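Local coordinates for periplasmic solute binding protein (Pectobacterium atrosepticum, PDB 4RY1) that probably binds a sugar in the periplasm and delivers it to an ABC-type transporter, at residues A[195-206]-A[392-403]; A[66-74]-A[363-371]. All coordinates share one frame; numbering follows the deposited sequence.

Interaction 1: residues A[195-206]-A[392-403]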
loop_
_atom_site.group_PDB
_atom_site.type_symbol
_atom_site.label_atom_id
_atom_site.label_comp_id
_atom_site.label_asym_id
_atom_site.label_seq_id
_atom_site.Cartn_x
_atom_site.Cartn_y
_atom_site.Cartn_z
ATOM N N ILE A 195 0.406 -18.386 11.123
ATOM C CA ILE A 195 0.356 -18.543 9.682
ATOM C C ILE A 195 -0.720 -19.609 9.361
ATOM O O ILE A 195 -0.783 -20.667 9.993
ATOM C CB ILE A 195 1.745 -18.939 9.119
ATOM C CG1 ILE A 195 2.762 -17.798 9.271
ATOM C CG2 ILE A 195 1.651 -19.379 7.663
ATOM C CD1 ILE A 195 2.486 -16.574 8.416
ATOM N N ALA A 196 -1.586 -19.291 8.408
ATOM C CA ALA A 196 -2.674 -20.181 7.980
ATOM C C ALA A 196 -2.216 -21.257 6.984
ATOM O O ALA A 196 -2.827 -22.331 6.866
ATOM C CB ALA A 196 -3.810 -19.377 7.374
ATOM N N TYR A 197 -1.166 -20.944 6.236
ATOM C CA TYR A 197 -0.569 -21.913 5.307
ATOM C C TYR A 197 0.016 -23.094 6.081
ATOM O O TYR A 197 0.623 -22.931 7.135
ATOM C CB TYR A 197 0.532 -21.277 4.438
ATOM C CG TYR A 197 0.126 -20.140 3.522
ATOM C CD1 TYR A 197 -1.188 -19.903 3.167
ATOM C CD2 TYR A 197 1.093 -19.305 2.993
ATOM C CE1 TYR A 197 -1.535 -18.846 2.329
ATOM C CE2 TYR A 197 0.761 -18.253 2.164
ATOM C CZ TYR A 197 -0.548 -18.022 1.829
ATOM O OH TYR A 197 -0.838 -16.964 1.010
ATOM N N SER A 198 -0.203 -24.288 5.552
ATOM C CA SER A 198 0.497 -25.475 6.030
ATOM C C SER A 198 2.000 -25.376 5.755
ATOM O O SER A 198 2.460 -24.523 4.981
ATOM C CB SER A 198 -0.037 -26.710 5.308
ATOM O OG SER A 198 0.286 -26.649 3.921
ATOM N N ARG A 199 2.762 -26.273 6.364
ATOM C CA ARG A 199 4.196 -26.344 6.096
ATOM C C ARG A 199 4.434 -26.438 4.584
ATOM O O ARG A 199 5.301 -25.759 4.033
ATOM C CB ARG A 199 4.827 -27.544 6.790
ATOM C CG ARG A 199 6.273 -27.789 6.371
ATOM C CD ARG A 199 6.660 -29.247 6.542
ATOM N NE ARG A 199 6.127 -30.094 5.477
ATOM C CZ ARG A 199 6.342 -31.404 5.403
ATOM N NH1 ARG A 199 5.824 -32.112 4.408
ATOM N NH2 ARG A 199 7.084 -32.007 6.325
ATOM N N ASP A 200 3.667 -27.292 3.912
ATOM C CA ASP A 200 3.762 -27.457 2.448
ATOM C C ASP A 200 3.420 -26.200 1.648
ATOM O O ASP A 200 4.060 -25.879 0.642
ATOM C CB ASP A 200 2.893 -28.629 1.984
ATOM C CG ASP A 200 3.566 -29.976 2.204
ATOM O OD1 ASP A 200 4.691 -30.007 2.761
ATOM O OD2 ASP A 200 2.958 -31.004 1.835
ATOM N N GLN A 201 2.415 -25.479 2.103
ATOM C CA GLN A 201 2.024 -24.227 1.445
ATOM C C GLN A 201 3.054 -23.092 1.588
ATOM O O GLN A 201 3.269 -22.323 0.653
ATOM C CB GLN A 201 0.652 -23.800 1.938
ATOM C CG GLN A 201 -0.429 -24.693 1.362
ATOM C CD GLN A 201 -1.797 -24.444 1.968
ATOM O OE1 GLN A 201 -1.925 -24.210 3.178
ATOM N NE2 GLN A 201 -2.825 -24.528 1.138
ATOM N N VAL A 202 3.694 -23.018 2.741
ATOM C CA VAL A 202 4.808 -22.070 2.956
ATOM C C VAL A 202 5.963 -22.431 2.009
ATOM O O VAL A 202 6.578 -21.564 1.404
ATOM C CB VAL A 202 5.270 -22.016 4.413
ATOM C CG1 VAL A 202 6.440 -21.072 4.557
ATOM C CG2 VAL A 202 4.112 -21.554 5.301
ATOM N N ARG A 203 6.256 -23.717 1.860
ATOM C CA ARG A 203 7.233 -24.131 0.825
ATOM C C ARG A 203 6.890 -23.711 -0.600
ATOM O O ARG A 203 7.757 -23.297 -1.370
ATOM C CB ARG A 203 7.412 -25.629 0.837
ATOM C CG ARG A 203 8.241 -26.058 2.002
ATOM C CD ARG A 203 8.163 -27.560 2.179
ATOM N NE ARG A 203 8.904 -27.959 3.365
ATOM C CZ ARG A 203 9.224 -29.215 3.654
ATOM N NH1 ARG A 203 8.858 -30.209 2.851
ATOM N NH2 ARG A 203 9.909 -29.481 4.758
ATOM N N GLU A 204 5.621 -23.856 -0.936
ATOM C CA GLU A 204 5.085 -23.468 -2.225
ATOM C C GLU A 204 5.234 -21.957 -2.429
ATOM O O GLU A 204 5.527 -21.511 -3.532
ATOM C CB GLU A 204 3.619 -23.903 -2.333
ATOM C CG GLU A 204 2.957 -23.569 -3.660
ATOM C CD GLU A 204 1.583 -24.189 -3.817
ATOM O OE1 GLU A 204 1.049 -24.719 -2.816
ATOM O OE2 GLU A 204 1.019 -24.080 -4.925
ATOM N N LEU A 205 5.058 -21.194 -1.349
ATOM C CA LEU A 205 5.183 -19.727 -1.382
ATOM C C LEU A 205 6.625 -19.335 -1.698
ATOM O O LEU A 205 6.878 -18.507 -2.588
ATOM C CB LEU A 205 4.739 -19.113 -0.048
ATOM C CG LEU A 205 4.968 -17.606 0.101
ATOM C CD1 LEU A 205 4.063 -16.808 -0.822
ATOM C CD2 LEU A 205 4.780 -17.221 1.559
ATOM N N PHE A 206 7.567 -19.929 -0.971
ATOM C CA PHE A 206 8.992 -19.720 -1.282
ATOM C C PHE A 206 9.366 -20.253 -2.663
ATOM O O PHE A 206 10.169 -19.646 -3.379
ATOM C CB PHE A 206 9.910 -20.248 -0.190
ATOM C CG PHE A 206 9.994 -19.344 0.997
ATOM C CD1 PHE A 206 10.887 -18.275 1.024
ATOM C CD2 PHE A 206 9.119 -19.502 2.060
ATOM C CE1 PHE A 206 10.935 -17.425 2.126
ATOM C CE2 PHE A 206 9.151 -18.648 3.149
ATOM C CZ PHE A 206 10.066 -17.615 3.193
ATOM N N ASN A 392 13.360 -25.628 1.403
ATOM C CA ASN A 392 12.551 -26.193 2.490
ATOM C C ASN A 392 12.960 -25.752 3.854
ATOM O O ASN A 392 12.136 -25.464 4.709
ATOM C CB ASN A 392 12.556 -27.706 2.452
ATOM C CG ASN A 392 11.694 -28.232 1.359
ATOM O OD1 ASN A 392 11.084 -27.471 0.626
ATOM N ND2 ASN A 392 11.638 -29.543 1.231
ATOM N N LYS A 393 14.248 -25.727 4.070
ATOM C CA LYS A 393 14.725 -25.313 5.349
ATOM C C LYS A 393 14.393 -23.828 5.614
ATOM O O LYS A 393 13.940 -23.468 6.701
ATOM C CB LYS A 393 16.200 -25.602 5.431
ATOM C CG LYS A 393 16.855 -24.928 6.593
ATOM C CD LYS A 393 16.431 -25.567 7.894
ATOM C CE LYS A 393 17.634 -25.610 8.806
ATOM N NZ LYS A 393 17.854 -24.300 9.470
ATOM N N VAL A 394 14.618 -22.988 4.610
ATOM C CA VAL A 394 14.356 -21.541 4.718
ATOM C C VAL A 394 12.863 -21.311 4.995
ATOM O O VAL A 394 12.476 -20.558 5.894
ATOM C CB VAL A 394 14.842 -20.802 3.453
ATOM C CG1 VAL A 394 14.349 -19.344 3.409
ATOM C CG2 VAL A 394 16.360 -20.842 3.394
ATOM N N ALA A 395 12.043 -22.024 4.243
ATOM C CA ALA A 395 10.594 -21.952 4.402
ATOM C C ALA A 395 10.118 -22.418 5.773
ATOM O O ALA A 395 9.390 -21.710 6.468
ATOM C CB ALA A 395 9.924 -22.761 3.314
ATOM N N ASP A 396 10.535 -23.608 6.175
ATOM C CA ASP A 396 10.145 -24.117 7.486
ATOM C C ASP A 396 10.603 -23.161 8.613
ATOM O O ASP A 396 9.894 -22.970 9.600
ATOM C CB ASP A 396 10.731 -25.510 7.741
ATOM C CG ASP A 396 10.243 -26.574 6.757
ATOM O OD1 ASP A 396 9.357 -26.336 5.909
ATOM O OD2 ASP A 396 10.775 -27.706 6.844
ATOM N N ASP A 397 11.802 -22.600 8.480
ATOM C CA ASP A 397 12.315 -21.638 9.466
ATOM C C ASP A 397 11.514 -20.337 9.451
ATOM O O ASP A 397 11.281 -19.728 10.497
ATOM C CB ASP A 397 13.793 -21.321 9.248
ATOM C CG ASP A 397 14.705 -22.499 9.581
ATOM O OD1 ASP A 397 14.212 -23.587 9.974
ATOM O OD2 ASP A 397 15.931 -22.325 9.453
ATOM N N PHE A 398 11.101 -19.921 8.260
ATOM C CA PHE A 398 10.224 -18.755 8.156
ATOM C C PHE A 398 8.923 -19.035 8.924
ATOM O O PHE A 398 8.471 -18.218 9.715
ATOM C CB PHE A 398 9.927 -18.360 6.703
ATOM C CG PHE A 398 8.853 -17.311 6.583
ATOM C CD1 PHE A 398 9.156 -15.958 6.755
ATOM C CD2 PHE A 398 7.544 -17.674 6.337
ATOM C CE1 PHE A 398 8.161 -14.991 6.678
ATOM C CE2 PHE A 398 6.552 -16.716 6.257
ATOM C CZ PHE A 398 6.859 -15.372 6.418
ATOM N N LEU A 399 8.349 -20.205 8.707
ATOM C CA LEU A 399 7.091 -20.556 9.371
ATOM C C LEU A 399 7.181 -20.497 10.905
ATOM O O LEU A 399 6.325 -19.913 11.545
ATOM C CB LEU A 399 6.630 -21.932 8.907
ATOM C CG LEU A 399 5.400 -22.503 9.615
ATOM C CD1 LEU A 399 4.202 -21.570 9.477
ATOM C CD2 LEU A 399 5.096 -23.876 9.032
ATOM N N SER A 400 8.202 -21.119 11.482
ATOM C CA SER A 400 8.369 -21.112 12.945
ATOM C C SER A 400 8.622 -19.690 13.480
ATOM O O SER A 400 8.044 -19.286 14.481
ATOM C CB SER A 400 9.476 -22.090 13.386
ATOM O OG SER A 400 10.666 -21.899 12.651
ATOM N N GLY A 401 9.471 -18.928 12.797
ATOM C CA GLY A 401 9.782 -17.565 13.255
ATOM C C GLY A 401 8.583 -16.626 13.104
ATOM O O GLY A 401 8.300 -15.780 13.974
ATOM N N ALA A 402 7.887 -16.777 11.984
ATOM C CA ALA A 402 6.669 -16.000 11.713
ATOM C C ALA A 402 5.633 -16.272 12.800
ATOM O O ALA A 402 5.008 -15.350 13.333
ATOM C CB ALA A 402 6.101 -16.317 10.336
ATOM N N ASN A 403 5.490 -17.543 13.167
ATOM C CA ASN A 403 4.512 -17.905 14.200
ATOM C C ASN A 403 4.869 -17.315 15.572
ATOM O O ASN A 403 3.980 -16.857 16.293
ATOM C CB ASN A 403 4.296 -19.412 14.266
ATOM C CG ASN A 403 3.362 -19.913 13.172
ATOM O OD1 ASN A 403 2.595 -19.134 12.587
ATOM N ND2 ASN A 403 3.406 -21.214 12.894
HETATM O O HOH W 1 1.088 -22.252 11.341
HETATM O O HOH W 2 7.287 -24.431 5.505
#
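Phe-206 and Phe-398 form the aromatic part of the apolar centre: the edge of Phe-206 points at the face of Phe-398 in an offset edge-to-face pair, centroids 5.4 Å apart and planes at 68°. Ala-395 packs its methyl on the Phe-206 ring, CB lying 3.6 Å from Phe-206 CD2. Val-202 has CG1 anti to the backbone N, which directs that methyl to the rim of the Phe-398 ring and CG2 toward Leu-399. Leu-399 CD1 packs against Ile-195 CB at 3.6 Å, and Ala-402 CB covers Ile-195 CG1. Helix segments 199-206 and 392-403 approach to 8.7 Å between axes, at 120°.

At the polar edge Arg-203 grips Asp-396 side-on, NE to OD1 at 3.1 Å and NH2 to the syn lone pair of OD2 at 2.9 Å. The guanidinium is sandwiched: the Asn-392 amide stacks nearly parallel on one face, and Arg-199 NE lies over the other. Arg-199 holds Asp-200 OD1 with NE and NH1. At the far end Asn-403 OD1 accepts a nearly straight bond (175°) from Ile-195 N at 2.7 Å, and a water joins Asn-403 ND2 to Ile-195 O.

A capping box of Ser-198 and Gln-201 opens helix 199-206, whose start the contact joins to helix 391-409. Helix 371-385 packs against Phe-206 through Trp-377 and Leu-381, while helix 169-183 meets Tyr-197 and Gln-201; Ile-195 ends strand 194-195, the partner of strand 188-189.

Interaction 2: residues A[66-74]-A[363-371]; sequences WNWLPQFSR and AVSPFMENQ
Pro-366 is wedged between Trp-66, Pro-70 and Arg-74, the tight part of the contact. Its CB sits over the six-membered ring of Trp-66, 4.0 Å from the centroid and 19° off the normal, a CH-pi contact, while Val-364 O meets the indole edge. Trp-66 CG is anti to the backbone N (chi1 166°), which carries the benzo end to the proline. Pro-366 CG also touches Pro-70 CG at 3.8 Å and lies under one face of the Arg-74 guanidinium. Pro-70 CB reaches Phe-367 CE1 at 3.5 Å, and Arg-74 NH1 comes to the edge of that phenyl ring, planes at 89°.

The looser side is watery. One water lies between Asn-67 O and Pro-366 O, 2.8 Å from the latter and within hydrogen-bonding reach; a second accepts from Asn-67 ND2 and is 2.8 Å from Glu-369 O. Asn-67 OD1 takes a hydrogen bond from Lys-285, which bridges to Glu-369 OE1 in the conformer modelled here.

Direct adhesion is therefore largely apolar, with polar links relayed through water, Lys-285 and Glu-190, whose OE1 salt-bridges Arg-74 NH1 and OE2 hydrogen-bonds Ser-365 OG. In a two-lobed binding protein of this family, this probably lies where the lobes face each other.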
loop_
_atom_site.group_PDB
_atom_site.type_symbol
_atom_site.label_atom_id
_atom_site.label_comp_id
_atom_site.label_asym_id
_atom_site.label_seq_id
_atom_site.Cartn_x
_atom_site.Cartn_y
_atom_site.Cartn_z
ATOM N N TRP A 66 -3.381 1.863 7.832
ATOM C CA TRP A 66 -4.383 0.903 8.333
ATOM C C TRP A 66 -3.755 -0.238 9.130
ATOM O O TRP A 66 -4.299 -0.704 10.141
ATOM C CB TRP A 66 -5.206 0.383 7.154
ATOM C CG TRP A 66 -6.037 -0.824 7.394
ATOM C CD1 TRP A 66 -7.279 -0.871 7.949
ATOM C CD2 TRP A 66 -5.709 -2.151 7.009
ATOM N NE1 TRP A 66 -7.733 -2.168 7.955
ATOM C CE2 TRP A 66 -6.786 -2.964 7.365
ATOM C CE3 TRP A 66 -4.601 -2.732 6.381
ATOM C CZ2 TRP A 66 -6.793 -4.327 7.113
ATOM C CZ3 TRP A 66 -4.614 -4.079 6.132
ATOM C CH2 TRP A 66 -5.699 -4.858 6.497
ATOM N N ASN A 67 -2.606 -0.689 8.678
ATOM C CA ASN A 67 -1.943 -1.817 9.321
ATOM C C ASN A 67 -1.267 -1.461 10.632
ATOM O O ASN A 67 -0.706 -2.355 11.284
ATOM C CB ASN A 67 -0.979 -2.443 8.334
ATOM C CG ASN A 67 -0.180 -1.421 7.599
ATOM O OD1 ASN A 67 -0.725 -0.644 6.775
ATOM N ND2 ASN A 67 1.091 -1.392 7.861
ATOM N N TRP A 68 -1.374 -0.195 11.045
ATOM C CA TRP A 68 -0.922 0.234 12.376
ATOM C C TRP A 68 -2.016 0.130 13.423
ATOM O O TRP A 68 -1.749 0.312 14.623
ATOM C CB TRP A 68 -0.368 1.654 12.390
ATOM C CG TRP A 68 0.753 1.898 11.443
ATOM C CD1 TRP A 68 1.501 0.975 10.753
ATOM C CD2 TRP A 68 1.226 3.174 11.043
ATOM N NE1 TRP A 68 2.407 1.610 9.958
ATOM C CE2 TRP A 68 2.279 2.963 10.134
ATOM C CE3 TRP A 68 0.885 4.491 11.392
ATOM C CZ2 TRP A 68 2.968 4.017 9.534
ATOM C CZ3 TRP A 68 1.588 5.537 10.805
ATOM C CH2 TRP A 68 2.600 5.293 9.878
ATOM N N LEU A 69 -3.237 -0.167 13.010
ATOM C CA LEU A 69 -4.332 -0.266 13.968
ATOM C C LEU A 69 -4.145 -1.395 14.999
ATOM O O LEU A 69 -4.532 -1.224 16.157
ATOM C CB LEU A 69 -5.697 -0.339 13.290
ATOM C CG LEU A 69 -6.152 0.946 12.604
ATOM C CD1 LEU A 69 -7.527 0.735 11.990
ATOM C CD2 LEU A 69 -6.191 2.122 13.566
ATOM N N PRO A 70 -3.547 -2.548 14.611
ATOM C CA PRO A 70 -3.287 -3.526 15.705
ATOM C C PRO A 70 -2.409 -2.979 16.838
ATOM O O PRO A 70 -2.750 -3.115 18.014
ATOM C CB PRO A 70 -2.658 -4.708 14.970
ATOM C CG PRO A 70 -3.301 -4.617 13.618
ATOM C CD PRO A 70 -3.306 -3.149 13.289
ATOM N N GLN A 71 -1.335 -2.302 16.483
ATOM C CA GLN A 71 -0.421 -1.716 17.471
ATOM C C GLN A 71 -1.122 -0.684 18.340
ATOM O O GLN A 71 -1.015 -0.700 19.566
ATOM C CB GLN A 71 0.787 -1.069 16.784
ATOM C CG GLN A 71 1.650 -0.272 17.753
ATOM C CD GLN A 71 2.920 0.319 17.145
ATOM O OE1 GLN A 71 3.276 0.061 15.971
ATOM N NE2 GLN A 71 3.621 1.130 17.956
ATOM N N PHE A 72 -1.800 0.258 17.699
ATOM C CA PHE A 72 -2.342 1.413 18.416
ATOM C C PHE A 72 -3.731 1.227 19.015
ATOM O O PHE A 72 -4.107 1.949 19.961
ATOM C CB PHE A 72 -2.320 2.645 17.502
ATOM C CG PHE A 72 -0.929 3.135 17.173
ATOM C CD1 PHE A 72 -0.010 3.378 18.180
ATOM C CD2 PHE A 72 -0.538 3.338 15.854
ATOM C CE1 PHE A 72 1.267 3.821 17.883
ATOM C CE2 PHE A 72 0.724 3.795 15.543
ATOM C CZ PHE A 72 1.638 4.030 16.571
ATOM N N SER A 73 -4.519 0.331 18.421
ATOM C CA SER A 73 -5.933 0.183 18.788
ATOM C C SER A 73 -6.335 -1.198 19.303
ATOM O O SER A 73 -7.001 -1.293 20.316
ATOM C CB SER A 73 -6.830 0.571 17.605
ATOM O OG SER A 73 -6.581 1.913 17.188
ATOM N N ARG A 74 -5.978 -2.264 18.602
ATOM C CA ARG A 74 -6.316 -3.603 19.105
ATOM C C ARG A 74 -5.560 -3.901 20.394
ATOM O O ARG A 74 -6.116 -4.417 21.358
ATOM C CB ARG A 74 -5.990 -4.676 18.085
ATOM C CG ARG A 74 -6.733 -4.543 16.780
ATOM C CD ARG A 74 -6.601 -5.814 15.978
ATOM N NE ARG A 74 -7.102 -5.651 14.620
ATOM C CZ ARG A 74 -7.346 -6.650 13.780
ATOM N NH1 ARG A 74 -7.161 -7.912 14.166
ATOM N NH2 ARG A 74 -7.773 -6.396 12.546
ATOM N N ALA A 363 -10.077 -12.448 3.098
ATOM C CA ALA A 363 -9.681 -11.254 3.841
ATOM C C ALA A 363 -8.183 -10.996 3.771
ATOM O O ALA A 363 -7.391 -11.925 3.754
ATOM C CB ALA A 363 -10.099 -11.395 5.306
ATOM N N VAL A 364 -7.838 -9.709 3.763
ATOM C CA VAL A 364 -6.474 -9.228 3.891
ATOM C C VAL A 364 -6.285 -8.888 5.374
ATOM O O VAL A 364 -7.069 -8.116 5.941
ATOM C CB VAL A 364 -6.242 -7.987 2.996
ATOM C CG1 VAL A 364 -4.838 -7.427 3.179
ATOM C CG2 VAL A 364 -6.519 -8.341 1.533
ATOM N N SER A 365 -5.272 -9.486 5.990
ATOM C CA SER A 365 -4.961 -9.268 7.391
ATOM C C SER A 365 -3.953 -8.152 7.518
ATOM O O SER A 365 -2.951 -8.137 6.795
ATOM C CB SER A 365 -4.342 -10.518 8.001
ATOM O OG SER A 365 -4.036 -10.276 9.349
ATOM N N PRO A 366 -4.175 -7.227 8.461
ATOM C CA PRO A 366 -3.126 -6.225 8.658
ATOM C C PRO A 366 -1.797 -6.847 9.106
ATOM O O PRO A 366 -0.723 -6.215 8.971
ATOM C CB PRO A 366 -3.721 -5.331 9.741
ATOM C CG PRO A 366 -4.673 -6.200 10.494
ATOM C CD PRO A 366 -5.281 -7.067 9.429
ATOM N N PHE A 367 -1.866 -8.055 9.669
ATOM C CA PHE A 367 -0.658 -8.698 10.183
ATOM C C PHE A 367 0.286 -9.185 9.096
ATOM O O PHE A 367 1.463 -9.395 9.368
ATOM C CB PHE A 367 -1.032 -9.817 11.145
ATOM C CG PHE A 367 -1.761 -9.312 12.352
ATOM C CD1 PHE A 367 -1.097 -8.578 13.325
ATOM C CD2 PHE A 367 -3.113 -9.529 12.497
ATOM C CE1 PHE A 367 -1.778 -8.061 14.412
ATOM C CE2 PHE A 367 -3.794 -9.044 13.589
ATOM C CZ PHE A 367 -3.128 -8.307 14.552
ATOM N N MET A 368 -0.221 -9.339 7.871
ATOM C CA MET A 368 0.653 -9.654 6.727
ATOM C C MET A 368 1.691 -8.555 6.494
ATOM O O MET A 368 2.786 -8.825 5.965
ATOM C CB MET A 368 -0.157 -9.990 5.462
ATOM C CG MET A 368 -0.573 -8.831 4.557
ATOM S SD MET A 368 -1.228 -9.334 2.938
ATOM C CE MET A 368 0.107 -10.434 2.519
ATOM N N GLU A 369 1.362 -7.330 6.913
ATOM C CA GLU A 369 2.297 -6.192 6.817
ATOM C C GLU A 369 3.087 -5.909 8.099
ATOM O O GLU A 369 3.764 -4.888 8.191
ATOM C CB GLU A 369 1.570 -4.932 6.360
ATOM C CG GLU A 369 0.766 -5.159 5.096
ATOM C CD GLU A 369 0.642 -3.921 4.235
ATOM O OE1 GLU A 369 1.225 -2.873 4.580
ATOM O OE2 GLU A 369 -0.043 -4.002 3.197
ATOM N N ASN A 370 3.027 -6.817 9.075
ATOM C CA ASN A 370 3.808 -6.663 10.310
ATOM C C ASN A 370 5.282 -6.490 9.927
ATOM O O ASN A 370 5.792 -7.283 9.133
ATOM C CB ASN A 370 3.605 -7.884 11.219
ATOM C CG ASN A 370 4.522 -7.892 12.424
ATOM O OD1 ASN A 370 5.688 -8.253 12.309
ATOM N ND2 ASN A 370 3.989 -7.546 13.593
ATOM N N GLN A 371 5.961 -5.492 10.478
ATOM C CA GLN A 371 7.314 -5.175 10.001
ATOM C C GLN A 371 8.300 -6.312 10.317
ATOM O O GLN A 371 9.161 -6.611 9.499
ATOM C CB GLN A 371 7.833 -3.859 10.587
HETATM O O HOH W 3 0.677 -5.035 11.100
HETATM O O HOH W 4 2.394 -3.051 9.884
#

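In the fold
From the N terminus, the chain first passes 66-74, the turn and short helix that follow strand 61-64 of the main sheet. It then reaches 195-206, where strand 194-195 leads into helix 199-214. Segment 363-371, the loop before helix 371-385, returns to 66-74 and closes interaction 2 over 288 intervening residues. Helix 391-409 closes interaction 1 afterwards, so the two loops cross rather than nest. Their centres lie 20 Å apart and their nearest atoms about 7 Å apart, without touching. Helices 371-385 and 391-409 connect them: Phe-367 meets Leu-406, which also contacts Ile-195, and Phe-206 packs on helix 371-385. The C-terminal helices thus tie helix 199-214 to the region beside the main sheet.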